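Local coordinates for lovastatin nonaketide synthase, polyketide synthase component (Aspergillus terreus, PDB 7CPX), which builds the nonaketide dihydromonacolin L from nine malonyl-CoA units during lovastatin biosynthesis, working as a homodimer whose MAT domains each bind one molecule of lovC, at residues Val2029-Asp2034 / Gly2055-Arg2060; Ile1965-Pro1970 / Val2033-Asp2038; His2020-Leu2025 / Met2049-Pro2054. The protein carries 2 engineered substitutions. All coordinates share one frame; numbering follows the deposited sequence.

Interaction 1: Val2029-Asp2034 / Gly2055-Arg2060; sequences VQALVD and GCAHYR
Ala2031 and Ala2057 stand side by side in a parallel strand pair, their CB atoms 3.8 Å apart, and Leu2032 with His2058 and Val2033 with Tyr2059 continue the same register. The pair illustrates how a sheet can be joined mainly by its backbone. Ala2057 N donates to Gln2030 O and Tyr2059 N to Leu2032 O, while Leu2032 N and Asp2034 N are received by the carbonyls of Ala2057 and Tyr2059.

The tight part is this strand core, at the alanine pair and at Cys2056, whose SG lies 3.4 Å from Ala2031 CA. Helix 2041-2051 covers the face of Leu2032 and His2058. With His2058 CG trans to the backbone N (chi1 -176°), the imidazole runs alongside the leucine: its CD2 is 4.1 Å from Leu2032 CD2 and presents a ring edge to Leu2032 O at 3.8 Å, the oxygen lying in the ring plane. On the face of the two alanines, Tyr2059 CD1 lies 4.3 Å from Val2033 CG2, and Ile1953 of helix 1935-1953 touches both residues.

The solvent side is the end at exposed Arg2060, whose guanidinium has His2058 CE1 over one face and forms a salt bridge with Glu2042. Asp2034, by contrast, is buried, its OD2 met by Thr2045 OG1. The four backbone bonds thus join the strands, while the backbone of Ala2031 and Val2033 bonds to strand 1964-1968 and the charged side chains are anchored to the connecting helix.

Interaction 2: Ile1965-Pro1970 / Val2033-Asp2038; sequences ILVLNP and VDLSAD
Asn1969 and Ser2036 meet just past the ends of two neighbouring parallel strands and show how a side-chain bond can prolong a sheet contact into its loops. Asn1969 CB packs 3.8 Å from Ser2036 CB. The amide carbon CG, anti to the backbone N (chi1 -169°) and so carried toward the serine, comes next, 3.9 Å from Ser2036 OG, and at the tip ND2 donates to that hydroxyl at 3.0 Å. The bond is nearly straight (162° at the hydrogen), and OG lies close to the amide plane. Ser2036 OG in turn donates to Asp2038 O, so one hydroxyl links the asparagine to the following turn.

Ser2036 is positioned from its backbone as well: its N bonds to Asp2034 OD1, approaching from above the carboxylate plane, which closes an Asx turn. Between the strands, Val2033 N donates to Leu1966 O and Leu1968 N to Val2033 O; just past its strand, Leu2035 N adds a longer bond of 3.2 Å to Leu1968 O.

Apolar contact gathers at Leu2035, whose CD1 touches Val1967 CG1 at 3.7 Å and Pro1970 CB at 4.0 Å; Leu1978 of helix 1972-1985 touches Val1967 and Pro1970. Strands 1964-1968 and 2031-2034 are adjacent in a parallel 3-2-1-4-5 sheet, the central strand pairing characteristic of a Rossmann-like fold.

Interaction 3: His2020-Leu2025 / Met2049-Pro2054; sequences HLRRVL and MKVLMP
Leu2021 O, in the last turn of helix 2018-2024, receives the backbone N of Leu2025 at 2.6 Å and, weakly, that of Val2024. This helix ending brings the side chains of Leu2021 and Leu2025 to the same neighbour, Val2051, near the end of helix 2041-2051, an example of one branched residue serving two sets of partners.

Its CG2 methyl meets the leucines, 4.0 Å from Leu2021 CB and 3.6 Å from Leu2025 CD1; the side chains of Leu2025 and Val2051 cross at about a right angle. That same CD1 extends to Leu2052 CD2 at 4.0 Å. The CG1 methyl, trans to the valine's carbonyl carbon (chi1 -50°), turns to Arg2022, touching its CG at 3.5 Å and lying over one face of the guanidinium, off its centre. The arginine chain, extended from CG to NE, thereby carries its charged group across the valine, and NH1 is held in a salt bridge with Asp2018 of its own helix.

Beyond this surface, Arg2023 forms salt bridges with Glu2203 and Glu1106 of the second subunit. No hydrogen bond joins the two segments, so the contact is mainly apolar packing, and the salt-bridge partner of Arg2022 lies in its own helix and not on the other segment.

In the fold
Interactions 1 and 2 share strand 2031-2034 and pair it with its two sheet neighbours, while interaction 3 lies on the helical layer beside that sheet. Interaction 2 is the buried one, at the middle of the sheet; interaction 1 lies at the outermost strand, 2057-2059, and is only partly buried; interaction 3 is also partly buried, with residues of its segments reaching the second subunit. Chemistry follows place: backbone hydrogen bonds dominate in the sheet, whereas the helix ends meet through apolar branches. Helix 2041-2051 ties the set together, Met2049 packing on Leu2032 and His2058 of interaction 1, Thr2045 and Met2048 on Leu1968 of interaction 2. Separately, Leu2025 of interaction 3 touches Leu1966 of interaction 2.

Interaction 1: Val2029-Asp2034 / Gly2055-Arg2060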
loop_
_atom_site.group_PDB
_atom_site.type_symbol
_atom_site.label_atom_id
_atom_site.label_comp_id
_atom_site.label_asym_id
_atom_site.label_seq_id
_atom_site.Cartn_x
_atom_site.Cartn_y
_atom_site.Cartn_z
ATOM N N VAL A 2029 -20.856 4.030 -42.896
ATOM C CA VAL A 2029 -19.809 4.996 -42.593
ATOM C C VAL A 2029 -18.446 4.368 -42.845
ATOM O O VAL A 2029 -18.180 3.230 -42.436
ATOM C CB VAL A 2029 -19.932 5.486 -41.143
ATOM C CG1 VAL A 2029 -18.686 6.253 -40.737
ATOM C CG2 VAL A 2029 -21.166 6.354 -40.988
ATOM N N GLN A 2030 -17.574 5.113 -43.523
ATOM C CA GLN A 2030 -16.209 4.685 -43.782
ATOM C C GLN A 2030 -15.173 5.520 -43.049
ATOM O O GLN A 2030 -14.016 5.097 -42.955
ATOM C CB GLN A 2030 -15.918 4.732 -45.290
ATOM C CG GLN A 2030 -16.717 3.730 -46.106
ATOM C CD GLN A 2030 -17.048 4.242 -47.491
ATOM O OE1 GLN A 2030 -17.382 5.414 -47.667
ATOM N NE2 GLN A 2030 -16.956 3.368 -48.486
ATOM N N ALA A 2031 -15.550 6.688 -42.532
ATOM C CA ALA A 2031 -14.633 7.547 -41.802
ATOM C C ALA A 2031 -15.351 8.163 -40.611
ATOM O O ALA A 2031 -16.563 8.398 -40.646
ATOM C CB ALA A 2031 -14.062 8.653 -42.697
ATOM N N LEU A 2032 -14.584 8.414 -39.554
ATOM C CA LEU A 2032 -15.079 9.049 -38.341
ATOM C C LEU A 2032 -14.295 10.329 -38.094
ATOM O O LEU A 2032 -13.060 10.327 -38.146
ATOM C CB LEU A 2032 -14.953 8.114 -37.138
ATOM C CG LEU A 2032 -15.369 8.707 -35.789
ATOM C CD1 LEU A 2032 -16.825 9.134 -35.812
ATOM C CD2 LEU A 2032 -15.124 7.716 -34.667
ATOM N N VAL A 2033 -15.014 11.413 -37.823
ATOM C CA VAL A 2033 -14.424 12.720 -37.572
ATOM C C VAL A 2033 -14.919 13.163 -36.203
ATOM O O VAL A 2033 -16.049 13.646 -36.067
ATOM C CB VAL A 2033 -14.792 13.737 -38.657
ATOM C CG1 VAL A 2033 -14.170 15.085 -38.353
ATOM C CG2 VAL A 2033 -14.349 13.235 -40.020
ATOM N N ASP A 2034 -14.084 12.996 -35.182
ATOM C CA ASP A 2034 -14.451 13.359 -33.816
ATOM C C ASP A 2034 -14.067 14.816 -33.592
ATOM O O ASP A 2034 -12.896 15.139 -33.381
ATOM C CB ASP A 2034 -13.766 12.442 -32.810
ATOM C CG ASP A 2034 -14.119 12.784 -31.375
ATOM O OD1 ASP A 2034 -14.996 13.648 -31.163
ATOM O OD2 ASP A 2034 -13.520 12.187 -30.457
ATOM N N GLY A 2055 -10.954 -0.787 -40.141
ATOM C CA GLY A 2055 -10.077 0.147 -40.815
ATOM C C GLY A 2055 -10.701 1.489 -41.111
ATOM O O GLY A 2055 -10.160 2.241 -41.928
ATOM N N CYS A 2056 -11.825 1.812 -40.476
ATOM C CA CYS A 2056 -12.484 3.088 -40.715
ATOM C C CYS A 2056 -11.545 4.240 -40.382
ATOM O O CYS A 2056 -10.905 4.253 -39.326
ATOM C CB CYS A 2056 -13.761 3.181 -39.880
ATOM S SG CYS A 2056 -14.543 4.806 -39.873
ATOM N N ALA A 2057 -11.466 5.211 -41.288
ATOM C CA ALA A 2057 -10.596 6.357 -41.075
ATOM C C ALA A 2057 -11.075 7.170 -39.880
ATOM O O ALA A 2057 -12.272 7.424 -39.718
ATOM C CB ALA A 2057 -10.558 7.232 -42.326
ATOM N N HIS A 2058 -10.130 7.584 -39.042
ATOM C CA HIS A 2058 -10.432 8.306 -37.817
ATOM C C HIS A 2058 -9.716 9.646 -37.816
ATOM O O HIS A 2058 -8.532 9.729 -38.154
ATOM C CB HIS A 2058 -10.020 7.497 -36.587
ATOM C CG HIS A 2058 -10.395 8.142 -35.291
ATOM N ND1 HIS A 2058 -9.845 7.768 -34.084
ATOM C CD2 HIS A 2058 -11.270 9.137 -35.013
ATOM C CE1 HIS A 2058 -10.362 8.507 -33.119
ATOM N NE2 HIS A 2058 -11.229 9.346 -33.657
ATOM N N TYR A 2059 -10.445 10.694 -37.434
ATOM C CA TYR A 2059 -9.884 12.034 -37.301
ATOM C C TYR A 2059 -10.447 12.665 -36.039
ATOM O O TYR A 2059 -11.666 12.811 -35.908
ATOM C CB TYR A 2059 -10.209 12.893 -38.525
ATOM C CG TYR A 2059 -9.668 12.334 -39.819
ATOM C CD1 TYR A 2059 -10.422 11.459 -40.587
ATOM C CD2 TYR A 2059 -8.402 12.679 -40.272
ATOM C CE1 TYR A 2059 -9.932 10.943 -41.770
ATOM C CE2 TYR A 2059 -7.904 12.168 -41.454
ATOM C CZ TYR A 2059 -8.673 11.301 -42.199
ATOM O OH TYR A 2059 -8.180 10.789 -43.377
ATOM N N ARG A 2060 -9.566 13.035 -35.117
ATOM C CA ARG A 2060 -9.973 13.654 -33.868
ATOM C C ARG A 2060 -10.011 15.174 -34.011
ATOM O O ARG A 2060 -9.599 15.743 -35.023
ATOM C CB ARG A 2060 -9.026 13.251 -32.737
ATOM C CG ARG A 2060 -9.122 11.790 -32.335
ATOM C CD ARG A 2060 -8.174 11.469 -31.189
ATOM N NE ARG A 2060 -8.388 10.128 -30.658
ATOM C CZ ARG A 2060 -7.846 9.025 -31.157
ATOM N NH1 ARG A 2060 -7.052 9.060 -32.215
ATOM N NH2 ARG A 2060 -8.113 7.855 -30.583
#

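Interaction 2: Ile1965-Pro1970 / Val2033-Asp2038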
loop_
_atom_site.group_PDB
_atom_site.type_symbol
_atom_site.label_atom_id
_atom_site.label_comp_id
_atom_site.label_asym_id
_atom_site.label_seq_id
_atom_site.Cartn_x
_atom_site.Cartn_y
_atom_site.Cartn_z
ATOM N N ILE A 1965 -19.571 9.202 -44.260
ATOM C CA ILE A 1965 -18.758 9.471 -43.080
ATOM C C ILE A 1965 -19.668 9.886 -41.933
ATOM O O ILE A 1965 -20.823 10.271 -42.130
ATOM C CB ILE A 1965 -17.695 10.564 -43.331
ATOM C CG1 ILE A 1965 -18.355 11.935 -43.520
ATOM C CG2 ILE A 1965 -16.856 10.210 -44.544
ATOM C CD1 ILE A 1965 -17.369 13.059 -43.714
ATOM N N LEU A 1966 -19.122 9.813 -40.721
ATOM C CA LEU A 1966 -19.816 10.222 -39.509
ATOM C C LEU A 1966 -18.976 11.261 -38.784
ATOM O O LEU A 1966 -17.766 11.079 -38.623
ATOM C CB LEU A 1966 -20.076 9.023 -38.594
ATOM C CG LEU A 1966 -20.700 9.330 -37.230
ATOM C CD1 LEU A 1966 -22.077 9.945 -37.388
ATOM C CD2 LEU A 1966 -20.773 8.072 -36.383
ATOM N N VAL A 1967 -19.618 12.343 -38.353
ATOM C CA VAL A 1967 -18.969 13.413 -37.604
ATOM C C VAL A 1967 -19.614 13.462 -36.228
ATOM O O VAL A 1967 -20.840 13.594 -36.116
ATOM C CB VAL A 1967 -19.092 14.768 -38.317
ATOM C CG1 VAL A 1967 -18.287 15.823 -37.581
ATOM C CG2 VAL A 1967 -18.634 14.650 -39.758
ATOM N N LEU A 1968 -18.790 13.378 -35.189
ATOM C CA LEU A 1968 -19.258 13.222 -33.820
ATOM C C LEU A 1968 -19.173 14.548 -33.075
ATOM O O LEU A 1968 -18.128 15.208 -33.082
ATOM C CB LEU A 1968 -18.441 12.156 -33.089
ATOM C CG LEU A 1968 -18.735 11.985 -31.597
ATOM C CD1 LEU A 1968 -20.209 11.707 -31.361
ATOM C CD2 LEU A 1968 -17.883 10.870 -31.015
ATOM N N ASN A 1969 -20.277 14.924 -32.436
ATOM C CA ASN A 1969 -20.364 16.126 -31.617
ATOM C C ASN A 1969 -19.737 17.350 -32.293
ATOM O O ASN A 1969 -18.854 17.994 -31.723
ATOM C CB ASN A 1969 -19.723 15.887 -30.258
ATOM C CG ASN A 1969 -20.011 17.002 -29.275
ATOM O OD1 ASN A 1969 -20.947 17.779 -29.457
ATOM N ND2 ASN A 1969 -19.206 17.086 -28.223
ATOM N N PRO A 1970 -20.168 17.693 -33.503
ATOM C CA PRO A 1970 -19.720 18.938 -34.115
ATOM C C PRO A 1970 -20.558 20.105 -33.629
ATOM O O PRO A 1970 -21.687 19.910 -33.152
ATOM C CB PRO A 1970 -19.934 18.683 -35.611
ATOM C CG PRO A 1970 -21.127 17.802 -35.644
ATOM C CD PRO A 1970 -21.035 16.925 -34.415
ATOM N N VAL A 2033 -15.014 11.413 -37.823
ATOM C CA VAL A 2033 -14.424 12.720 -37.572
ATOM C C VAL A 2033 -14.919 13.163 -36.203
ATOM O O VAL A 2033 -16.049 13.646 -36.067
ATOM C CB VAL A 2033 -14.792 13.737 -38.657
ATOM C CG1 VAL A 2033 -14.170 15.085 -38.353
ATOM C CG2 VAL A 2033 -14.349 13.235 -40.020
ATOM N N ASP A 2034 -14.084 12.996 -35.182
ATOM C CA ASP A 2034 -14.451 13.359 -33.816
ATOM C C ASP A 2034 -14.067 14.816 -33.592
ATOM O O ASP A 2034 -12.896 15.139 -33.381
ATOM C CB ASP A 2034 -13.766 12.442 -32.810
ATOM C CG ASP A 2034 -14.119 12.784 -31.375
ATOM O OD1 ASP A 2034 -14.996 13.648 -31.163
ATOM O OD2 ASP A 2034 -13.520 12.187 -30.457
ATOM N N LEU A 2035 -15.060 15.700 -33.638
ATOM C CA LEU A 2035 -14.871 17.113 -33.353
ATOM C C LEU A 2035 -15.266 17.468 -31.928
ATOM O O LEU A 2035 -15.360 18.655 -31.598
ATOM C CB LEU A 2035 -15.667 17.964 -34.343
ATOM C CG LEU A 2035 -15.401 17.681 -35.822
ATOM C CD1 LEU A 2035 -16.108 18.703 -36.695
ATOM C CD2 LEU A 2035 -13.911 17.669 -36.116
ATOM N N SER A 2036 -15.501 16.469 -31.080
ATOM C CA SER A 2036 -15.874 16.719 -29.697
ATOM C C SER A 2036 -14.738 17.423 -28.970
ATOM O O SER A 2036 -13.707 16.810 -28.675
ATOM C CB SER A 2036 -16.226 15.410 -28.990
ATOM O OG SER A 2036 -16.668 15.650 -27.665
ATOM N N ALA A 2037 -14.917 18.712 -28.680
ATOM C CA ALA A 2037 -13.893 19.445 -27.948
ATOM C C ALA A 2037 -13.665 18.832 -26.574
ATOM O O ALA A 2037 -12.519 18.684 -26.132
ATOM C CB ALA A 2037 -14.290 20.914 -27.822
ATOM N N ASP A 2038 -14.743 18.468 -25.886
ATOM C CA ASP A 2038 -14.617 17.777 -24.611
ATOM C C ASP A 2038 -14.062 16.377 -24.840
ATOM O O ASP A 2038 -14.546 15.639 -25.703
ATOM C CB ASP A 2038 -15.973 17.707 -23.911
ATOM C CG ASP A 2038 -15.885 17.087 -22.530
ATOM O OD1 ASP A 2038 -14.760 16.779 -22.082
ATOM O OD2 ASP A 2038 -16.943 16.906 -21.890
#

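Interaction 3: His2020-Leu2025 / Met2049-Pro2054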
loop_
_atom_site.group_PDB
_atom_site.type_symbol
_atom_site.label_atom_id
_atom_site.label_comp_id
_atom_site.label_asym_id
_atom_site.label_seq_id
_atom_site.Cartn_x
_atom_site.Cartn_y
_atom_site.Cartn_z
ATOM N N HIS A 2020 -25.229 -0.507 -28.342
ATOM C CA HIS A 2020 -26.137 0.567 -28.726
ATOM C C HIS A 2020 -25.627 1.295 -29.962
ATOM O O HIS A 2020 -26.410 1.645 -30.854
ATOM C CB HIS A 2020 -26.312 1.543 -27.563
ATOM C CG HIS A 2020 -27.089 2.771 -27.917
ATOM N ND1 HIS A 2020 -28.459 2.768 -28.072
ATOM C CD2 HIS A 2020 -26.687 4.043 -28.150
ATOM C CE1 HIS A 2020 -28.867 3.986 -28.381
ATOM N NE2 HIS A 2020 -27.811 4.778 -28.436
ATOM N N LEU A 2021 -24.317 1.536 -30.028
ATOM C CA LEU A 2021 -23.746 2.185 -31.202
ATOM C C LEU A 2021 -23.947 1.334 -32.449
ATOM O O LEU A 2021 -24.311 1.851 -33.511
ATOM C CB LEU A 2021 -22.261 2.461 -30.972
ATOM C CG LEU A 2021 -21.955 3.382 -29.789
ATOM C CD1 LEU A 2021 -20.465 3.418 -29.514
ATOM C CD2 LEU A 2021 -22.486 4.783 -30.041
ATOM N N ARG A 2022 -23.725 0.023 -32.337
ATOM C CA ARG A 2022 -24.014 -0.866 -33.457
ATOM C C ARG A 2022 -25.472 -0.751 -33.872
ATOM O O ARG A 2022 -25.791 -0.733 -35.066
ATOM C CB ARG A 2022 -23.683 -2.311 -33.086
ATOM C CG ARG A 2022 -22.200 -2.628 -33.048
ATOM C CD ARG A 2022 -21.950 -4.095 -32.741
ATOM N NE ARG A 2022 -20.539 -4.445 -32.851
ATOM C CZ ARG A 2022 -19.656 -4.336 -31.866
ATOM N NH1 ARG A 2022 -20.001 -3.884 -30.672
ATOM N NH2 ARG A 2022 -18.393 -4.689 -32.086
ATOM N N ARG A 2023 -26.373 -0.671 -32.893
ATOM C CA ARG A 2023 -27.795 -0.583 -33.203
ATOM C C ARG A 2023 -28.125 0.704 -33.951
ATOM O O ARG A 2023 -28.904 0.686 -34.912
ATOM C CB ARG A 2023 -28.617 -0.675 -31.919
ATOM C CG ARG A 2023 -30.116 -0.730 -32.154
ATOM C CD ARG A 2023 -30.887 -0.805 -30.850
ATOM N NE ARG A 2023 -30.847 0.452 -30.113
ATOM C CZ ARG A 2023 -31.604 1.506 -30.390
ATOM N NH1 ARG A 2023 -32.454 1.501 -31.404
ATOM N NH2 ARG A 2023 -31.503 2.595 -29.633
ATOM N N VAL A 2024 -27.546 1.826 -33.534
ATOM C CA VAL A 2024 -27.943 3.136 -34.037
ATOM C C VAL A 2024 -27.013 3.629 -35.139
ATOM O O VAL A 2024 -27.478 4.177 -36.139
ATOM C CB VAL A 2024 -28.017 4.155 -32.879
ATOM C CG1 VAL A 2024 -28.950 3.653 -31.793
ATOM C CG2 VAL A 2024 -26.635 4.440 -32.317
ATOM N N LEU A 2025 -25.706 3.455 -34.981
ATOM C CA LEU A 2025 -24.776 4.022 -35.944
ATOM C C LEU A 2025 -24.995 3.394 -37.319
ATOM O O LEU A 2025 -25.130 2.170 -37.427
ATOM C CB LEU A 2025 -23.327 3.802 -35.505
ATOM C CG LEU A 2025 -22.872 4.468 -34.206
ATOM C CD1 LEU A 2025 -21.369 4.340 -34.063
ATOM C CD2 LEU A 2025 -23.286 5.926 -34.156
ATOM N N MET A 2049 -14.856 2.958 -33.185
ATOM C CA MET A 2049 -13.881 2.225 -33.982
ATOM C C MET A 2049 -14.098 0.722 -33.898
ATOM O O MET A 2049 -13.665 -0.007 -34.797
ATOM C CB MET A 2049 -12.464 2.574 -33.528
ATOM C CG MET A 2049 -12.079 4.032 -33.739
ATOM S SD MET A 2049 -11.829 4.472 -35.472
ATOM C CE MET A 2049 -13.494 4.887 -35.988
ATOM N N LYS A 2050 -14.757 0.243 -32.842
ATOM C CA LYS A 2050 -15.058 -1.179 -32.740
ATOM C C LYS A 2050 -16.308 -1.557 -33.523
ATOM O O LYS A 2050 -16.413 -2.693 -33.997
ATOM C CB LYS A 2050 -15.228 -1.579 -31.275
ATOM C CG LYS A 2050 -13.961 -1.471 -30.449
ATOM C CD LYS A 2050 -14.177 -2.017 -29.048
ATOM C CE LYS A 2050 -12.900 -1.978 -28.226
ATOM N NZ LYS A 2050 -13.091 -2.576 -26.875
ATOM N N VAL A 2051 -17.256 -0.634 -33.670
ATOM C CA VAL A 2051 -18.528 -0.959 -34.311
ATOM C C VAL A 2051 -18.528 -0.561 -35.779
ATOM O O VAL A 2051 -19.153 -1.226 -36.608
ATOM C CB VAL A 2051 -19.687 -0.286 -33.551
ATOM C CG1 VAL A 2051 -19.585 -0.570 -32.062
ATOM C CG2 VAL A 2051 -19.702 1.205 -33.817
ATOM N N LEU A 2052 -17.835 0.520 -36.124
ATOM C CA LEU A 2052 -17.815 0.994 -37.497
ATOM C C LEU A 2052 -17.046 0.014 -38.380
ATOM O O LEU A 2052 -16.552 -1.024 -37.929
ATOM C CB LEU A 2052 -17.205 2.393 -37.563
ATOM C CG LEU A 2052 -17.993 3.488 -36.840
ATOM C CD1 LEU A 2052 -17.248 4.808 -36.901
ATOM C CD2 LEU A 2052 -19.386 3.635 -37.430
ATOM N N MET A 2053 -16.949 0.352 -39.660
ATOM C CA MET A 2053 -16.282 -0.526 -40.606
ATOM C C MET A 2053 -14.834 -0.746 -40.171
ATOM O O MET A 2053 -14.168 0.199 -39.733
ATOM C CB MET A 2053 -16.322 0.080 -42.010
ATOM C CG MET A 2053 -15.637 -0.763 -43.078
ATOM S SD MET A 2053 -15.663 0.017 -44.705
ATOM C CE MET A 2053 -17.424 0.111 -45.019
ATOM N N PRO A 2054 -14.316 -1.972 -40.267
ATOM C CA PRO A 2054 -12.907 -2.191 -39.925
ATOM C C PRO A 2054 -11.998 -1.315 -40.774
ATOM O O PRO A 2054 -12.231 -1.119 -41.968
ATOM C CB PRO A 2054 -12.697 -3.682 -40.218
ATOM C CG PRO A 2054 -14.050 -4.283 -40.111
ATOM C CD PRO A 2054 -15.004 -3.234 -40.596
#